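Local coordinates for sensor protein CzcS (Pseudomonas aeruginosa, PDB 5GPO) that probably acts as a zinc-responsive sensor histidine kinase of a two-component regulatory system, this chain being its sensor domain, at residues Leu53-Ser58 with Thr118-Leu123; Val93-Ser98 with Leu105-Ala110. All coordinates share one frame; numbering follows the deposited sequence.

Contact 1. Residues Leu53-Ser58 with Thr118-Leu123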
loop_
_atom_site.group_PDB
_atom_site.type_symbol
_atom_site.label_atom_id
_atom_site.label_comp_id
_atom_site.label_asym_id
_atom_site.label_seq_id
_atom_site.Cartn_x
_atom_site.Cartn_y
_atom_site.Cartn_z
ATOM N N LEU B 53 -4.682 0.706 8.158
ATOM C CA LEU B 53 -4.246 0.130 9.426
ATOM C C LEU B 53 -4.355 1.157 10.540
ATOM O O LEU B 53 -3.828 2.271 10.419
ATOM C CB LEU B 53 -2.816 -0.400 9.318
ATOM C CG LEU B 53 -2.235 -1.080 10.571
ATOM C CD1 LEU B 53 -3.131 -2.228 11.034
ATOM C CD2 LEU B 53 -0.825 -1.579 10.295
ATOM N N SER B 54 -5.061 0.785 11.610
ATOM C CA SER B 54 -5.217 1.612 12.804
ATOM C C SER B 54 -4.653 0.868 13.993
ATOM O O SER B 54 -5.016 -0.293 14.240
ATOM C CB SER B 54 -6.684 1.952 13.075
ATOM O OG SER B 54 -7.197 2.872 12.143
ATOM N N ILE B 55 -3.768 1.519 14.739
ATOM C CA ILE B 55 -3.170 0.944 15.929
ATOM C C ILE B 55 -3.422 1.901 17.077
ATOM O O ILE B 55 -3.029 3.069 17.002
ATOM C CB ILE B 55 -1.676 0.682 15.717
ATOM C CG1 ILE B 55 -1.553 -0.387 14.626
ATOM C CG2 ILE B 55 -1.004 0.258 17.027
ATOM C CD1 ILE B 55 -0.233 -1.001 14.537
ATOM N N LEU B 56 -4.120 1.421 18.112
ATOM C CA LEU B 56 -4.530 2.218 19.263
ATOM C C LEU B 56 -3.841 1.697 20.512
ATOM O O LEU B 56 -3.714 0.482 20.688
ATOM C CB LEU B 56 -6.045 2.142 19.497
ATOM C CG LEU B 56 -6.951 2.188 18.271
ATOM C CD1 LEU B 56 -8.403 2.071 18.688
ATOM C CD2 LEU B 56 -6.704 3.464 17.528
ATOM N N ASP B 57 -3.404 2.619 21.373
ATOM C CA ASP B 57 -3.015 2.268 22.738
ATOM C C ASP B 57 -4.204 1.661 23.486
ATOM O O ASP B 57 -5.243 2.312 23.661
ATOM C CB ASP B 57 -2.497 3.528 23.448
ATOM C CG ASP B 57 -1.655 3.221 24.692
ATOM O OD1 ASP B 57 -2.122 2.495 25.581
ATOM O OD2 ASP B 57 -0.521 3.728 24.786
ATOM N N SER B 58 -4.054 0.399 23.916
ATOM C CA SER B 58 -5.117 -0.296 24.633
ATOM C C SER B 58 -5.497 0.411 25.928
ATOM O O SER B 58 -6.630 0.283 26.388
ATOM C CB SER B 58 -4.692 -1.726 24.977
ATOM O OG SER B 58 -4.486 -2.521 23.815
ATOM N N THR B 118 4.169 -1.601 24.901
ATOM C CA THR B 118 2.859 -0.935 24.784
ATOM C C THR B 118 1.782 -1.935 24.394
ATOM O O THR B 118 1.915 -2.593 23.352
ATOM C CB THR B 118 2.888 0.192 23.750
ATOM O OG1 THR B 118 3.948 1.109 24.040
ATOM C CG2 THR B 118 1.544 0.950 23.761
ATOM N N PRO B 119 0.695 -2.068 25.160
ATOM C CA PRO B 119 -0.421 -2.906 24.708
ATOM C C PRO B 119 -1.260 -2.128 23.703
ATOM O O PRO B 119 -1.634 -0.976 23.949
ATOM C CB PRO B 119 -1.198 -3.199 25.998
ATOM C CG PRO B 119 -0.921 -2.022 26.855
ATOM C CD PRO B 119 0.465 -1.537 26.517
ATOM N N VAL B 120 -1.523 -2.749 22.552
ATOM C CA VAL B 120 -2.194 -2.066 21.454
ATOM C C VAL B 120 -3.342 -2.913 20.928
ATOM O O VAL B 120 -3.352 -4.147 21.046
ATOM C CB VAL B 120 -1.230 -1.693 20.294
ATOM C CG1 VAL B 120 -0.182 -0.662 20.754
ATOM C CG2 VAL B 120 -0.580 -2.948 19.639
ATOM N N GLN B 121 -4.329 -2.233 20.355
ATOM C CA GLN B 121 -5.391 -2.861 19.584
ATOM C C GLN B 121 -5.158 -2.518 18.120
ATOM O O GLN B 121 -4.924 -1.350 17.788
ATOM C CB GLN B 121 -6.779 -2.380 20.014
ATOM C CG GLN B 121 -7.086 -2.480 21.510
ATOM C CD GLN B 121 -7.504 -3.874 21.943
ATOM O OE1 GLN B 121 -7.222 -4.860 21.269
ATOM N NE2 GLN B 121 -8.192 -3.958 23.079
ATOM N N VAL B 122 -5.221 -3.529 17.257
ATOM C CA VAL B 122 -4.830 -3.413 15.854
ATOM C C VAL B 122 -6.073 -3.640 15.016
ATOM O O VAL B 122 -6.712 -4.694 15.118
ATOM C CB VAL B 122 -3.735 -4.423 15.478
ATOM C CG1 VAL B 122 -3.428 -4.339 13.954
ATOM C CG2 VAL B 122 -2.468 -4.177 16.311
ATOM N N LEU B 123 -6.409 -2.663 14.184
ATOM C CA LEU B 123 -7.602 -2.703 13.347
ATOM C C LEU B 123 -7.157 -2.651 11.890
ATOM O O LEU B 123 -6.724 -1.599 11.407
ATOM C CB LEU B 123 -8.538 -1.541 13.682
ATOM C CG LEU B 123 -8.967 -1.411 15.142
ATOM C CD1 LEU B 123 -9.855 -0.174 15.373
ATOM C CD2 LEU B 123 -9.707 -2.643 15.607
HETATM O O HOH W 1 -8.204 0.553 9.834
#
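L53 meets V122 where strand 53-57 runs antiparallel to strand 119-123, a central pairing of the five-stranded sheet, whose 2-1-5-4-3 strand order is that of PAS-like sensor domains. The L53 side chain, whose CG lies trans to the backbone N (chi1 -178°), brings CD1 to 3.6 Å from V122 CG1, an oblique methyl contact on the face that receives L17 and I20 of the second subunit. S54 and L123 form a hydrogen-bonded pair: S54 N reaches L123 O, and L123 N returns to S54 O at 2.7 Å. A water also donates to L123 O, giving that carbonyl a second donor. I55 stands opposite V122 in a non-hydrogen-bonded pair, but its CG2 lies against V120 CB at 3.8 Å. L41 of the second subunit packs on I55; it belongs to the helix whose H39 and D43 bind a zinc ion. L56 and Q121 again exchange two backbone hydrogen bonds, while the Q121 side-chain oxygen is taken by S111; the L56 side chain packs on L82 of helix 75-86. At D57 the pairing with V120 continues but the side chains diverge, and D57 OD2 touches T118 CG2 at 3.6 Å while forming a salt bridge with R59. Past the strand end, S58 N donates to P119 O at 2.8 Å, from a position tilted 33° out of the carbonyl plane. S58 OG sits beside the chain, 3.1 Å from V120 C.

Contact 2. Residues Val93-Ser98 with Leu105-Ala110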
loop_
_atom_site.group_PDB
_atom_site.type_symbol
_atom_site.label_atom_id
_atom_site.label_comp_id
_atom_site.label_asym_id
_atom_site.label_seq_id
_atom_site.Cartn_x
_atom_site.Cartn_y
_atom_site.Cartn_z
ATOM N N VAL B 93 -10.954 -10.966 15.829
ATOM C CA VAL B 93 -12.351 -10.644 15.558
ATOM C C VAL B 93 -12.477 -10.191 14.108
ATOM O O VAL B 93 -11.745 -9.302 13.661
ATOM C CB VAL B 93 -12.861 -9.549 16.516
ATOM C CG1 VAL B 93 -14.300 -9.201 16.195
ATOM C CG2 VAL B 93 -12.736 -9.995 17.976
ATOM N N PHE B 94 -13.419 -10.785 13.380
ATOM C CA PHE B 94 -13.697 -10.435 12.000
ATOM C C PHE B 94 -14.943 -9.574 11.928
ATOM O O PHE B 94 -15.889 -9.737 12.705
ATOM C CB PHE B 94 -13.904 -11.675 11.128
ATOM C CG PHE B 94 -12.633 -12.342 10.721
ATOM C CD1 PHE B 94 -11.963 -11.930 9.576
ATOM C CD2 PHE B 94 -12.106 -13.381 11.471
ATOM C CE1 PHE B 94 -10.777 -12.547 9.186
ATOM C CE2 PHE B 94 -10.930 -14.007 11.085
ATOM C CZ PHE B 94 -10.262 -13.583 9.941
ATOM N N GLN B 95 -14.947 -8.661 10.967
ATOM C CA GLN B 95 -16.090 -7.784 10.792
ATOM C C GLN B 95 -16.292 -7.535 9.314
ATOM O O GLN B 95 -15.374 -7.067 8.637
ATOM C CB GLN B 95 -15.880 -6.467 11.524
ATOM C CG GLN B 95 -17.027 -5.513 11.353
ATOM C CD GLN B 95 -16.620 -4.118 11.718
ATOM O OE1 GLN B 95 -15.765 -3.515 11.052
ATOM N NE2 GLN B 95 -17.198 -3.597 12.790
ATOM N N SER B 96 -17.474 -7.866 8.814
ATOM C CA SER B 96 -17.906 -7.367 7.524
ATOM C C SER B 96 -18.787 -6.152 7.764
ATOM O O SER B 96 -19.428 -6.028 8.812
ATOM C CB SER B 96 -18.644 -8.439 6.724
ATOM O OG SER B 96 -17.836 -9.598 6.588
ATOM N N TRP B 97 -18.769 -5.226 6.811
ATOM C CA TRP B 97 -19.456 -3.956 6.983
ATOM C C TRP B 97 -19.832 -3.426 5.611
ATOM O O TRP B 97 -19.052 -3.550 4.663
ATOM C CB TRP B 97 -18.567 -2.951 7.725
ATOM C CG TRP B 97 -19.299 -1.793 8.343
ATOM C CD1 TRP B 97 -19.619 -0.605 7.740
ATOM C CD2 TRP B 97 -19.790 -1.709 9.681
ATOM N NE1 TRP B 97 -20.277 0.211 8.629
ATOM C CE2 TRP B 97 -20.398 -0.441 9.826
ATOM C CE3 TRP B 97 -19.774 -2.581 10.776
ATOM C CZ2 TRP B 97 -20.988 -0.024 11.023
ATOM C CZ3 TRP B 97 -20.354 -2.165 11.971
ATOM C CH2 TRP B 97 -20.959 -0.896 12.082
ATOM N N SER B 98 -21.022 -2.854 5.490
ATOM C CA SER B 98 -21.431 -2.274 4.199
ATOM C C SER B 98 -22.078 -0.932 4.350
ATOM O O SER B 98 -22.719 -0.699 5.314
ATOM C CB SER B 98 -22.413 -3.163 3.472
ATOM O OG SER B 98 -23.170 -3.823 4.416
ATOM N N LEU B 105 -16.723 -3.661 3.299
ATOM C CA LEU B 105 -15.413 -3.735 3.933
ATOM C C LEU B 105 -15.277 -5.040 4.695
ATOM O O LEU B 105 -16.259 -5.571 5.223
ATOM C CB LEU B 105 -15.194 -2.579 4.917
ATOM C CG LEU B 105 -15.303 -1.201 4.283
ATOM C CD1 LEU B 105 -15.211 -0.142 5.359
ATOM C CD2 LEU B 105 -14.200 -1.026 3.236
ATOM N N LEU B 106 -14.051 -5.549 4.753
ATOM C CA LEU B 106 -13.702 -6.652 5.638
ATOM C C LEU B 106 -12.560 -6.190 6.530
ATOM O O LEU B 106 -11.531 -5.720 6.036
ATOM C CB LEU B 106 -13.313 -7.914 4.865
ATOM C CG LEU B 106 -12.912 -9.071 5.796
ATOM C CD1 LEU B 106 -14.025 -9.417 6.788
ATOM C CD2 LEU B 106 -12.475 -10.323 5.008
ATOM N N SER B 107 -12.779 -6.255 7.836
ATOM C CA SER B 107 -11.775 -5.874 8.808
ATOM C C SER B 107 -11.497 -7.041 9.748
ATOM O O SER B 107 -12.304 -7.969 9.896
ATOM C CB SER B 107 -12.206 -4.655 9.628
ATOM O OG SER B 107 -12.734 -3.635 8.812
ATOM N N ILE B 108 -10.321 -6.988 10.362
ATOM C CA ILE B 108 -9.896 -7.943 11.375
ATOM C C ILE B 108 -9.243 -7.141 12.485
ATOM O O ILE B 108 -8.567 -6.134 12.221
ATOM C CB ILE B 108 -8.946 -9.027 10.788
ATOM C CG1 ILE B 108 -8.743 -10.182 11.780
ATOM C CG2 ILE B 108 -7.613 -8.438 10.342
ATOM C CD1 ILE B 108 -7.938 -11.343 11.198
ATOM N N GLY B 109 -9.480 -7.539 13.726
ATOM C CA GLY B 109 -8.899 -6.867 14.868
ATOM C C GLY B 109 -8.297 -7.843 15.859
ATOM O O GLY B 109 -8.781 -8.960 16.031
ATOM N N ALA B 110 -7.219 -7.406 16.509
ATOM C CA ALA B 110 -6.643 -8.212 17.574
ATOM C C ALA B 110 -5.861 -7.329 18.535
ATOM O O ALA B 110 -5.376 -6.249 18.182
ATOM C CB ALA B 110 -5.745 -9.330 17.019
HETATM O O HOH W 2 -13.258 -1.840 10.919
HETATM O O HOH W 3 -15.110 -3.957 8.422
#
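F94 presents one ring face to I108: CG1 of I108 stands 4.1 Å from the ring centroid and only 13° off the ring normal, a CH-pi contact, while I108 CD1 comes within 3.5 Å of F94 CZ. The two side chains run side by side, and the extended form of I108, CG1 anti to the backbone N (chi1 -168°), carries its chain along the ring. At the F94 edge, near the ring plane, lies L106 CD1. That methyl also lies 3.3 Å from Q95 O and approaches S96 OG. The indole of W97 behaves differently: its CB touches L105 CB, but the ring leads away from strand 105-110, close to a bound sulfate.

The strands form an antiparallel beta hairpin with three hydrogen-bonded pairs. V93 and G109 exchange two backbone bonds, as do Q95 with S107 and W97 with L105. S107 N to Q95 O is nearly straight, at 2.8 Å and 175°, whereas the W97 N to L105 O bond is more bent. On the face carrying Q95 and S107, their polar ends do not meet directly; one water donates to both Q95 OE1 (3.0 Å) and S107 OG (2.8 Å). Q95 NE2 donates to A77 O and S107 OG bonds to S125 OG, so both side chains are also tied to neighbouring elements.

The face bearing V93, Q95 and W97 lies under helix 75-86. The reverse face, with F94, L106 and I108, meets A5, R10 and L17 of the second subunit. Strand 119-127 flanks the hairpin through backbone bonds of L106 and I108 to S126 and L124.

In the fold
Two helices, 7-25 and 34-47, lead from the N terminus into strand 51-57. Contact 1 joins that strand to the final one, 119-127, and so closes a long loop holding strand 63-68, helix 75-86 and the hairpin. Contact 2 falls within this loop and closes a much shorter one, the short connection between strands 93-98 and 104-113. Their centres are 15 Å apart in one sheet, where strands 119-127 and 104-113 are neighbours; V122 N probably donates to A110 O at 2.9 Å, joining the two contacts. Helix 75-86 covers one face of both, while the second subunit packs against the other.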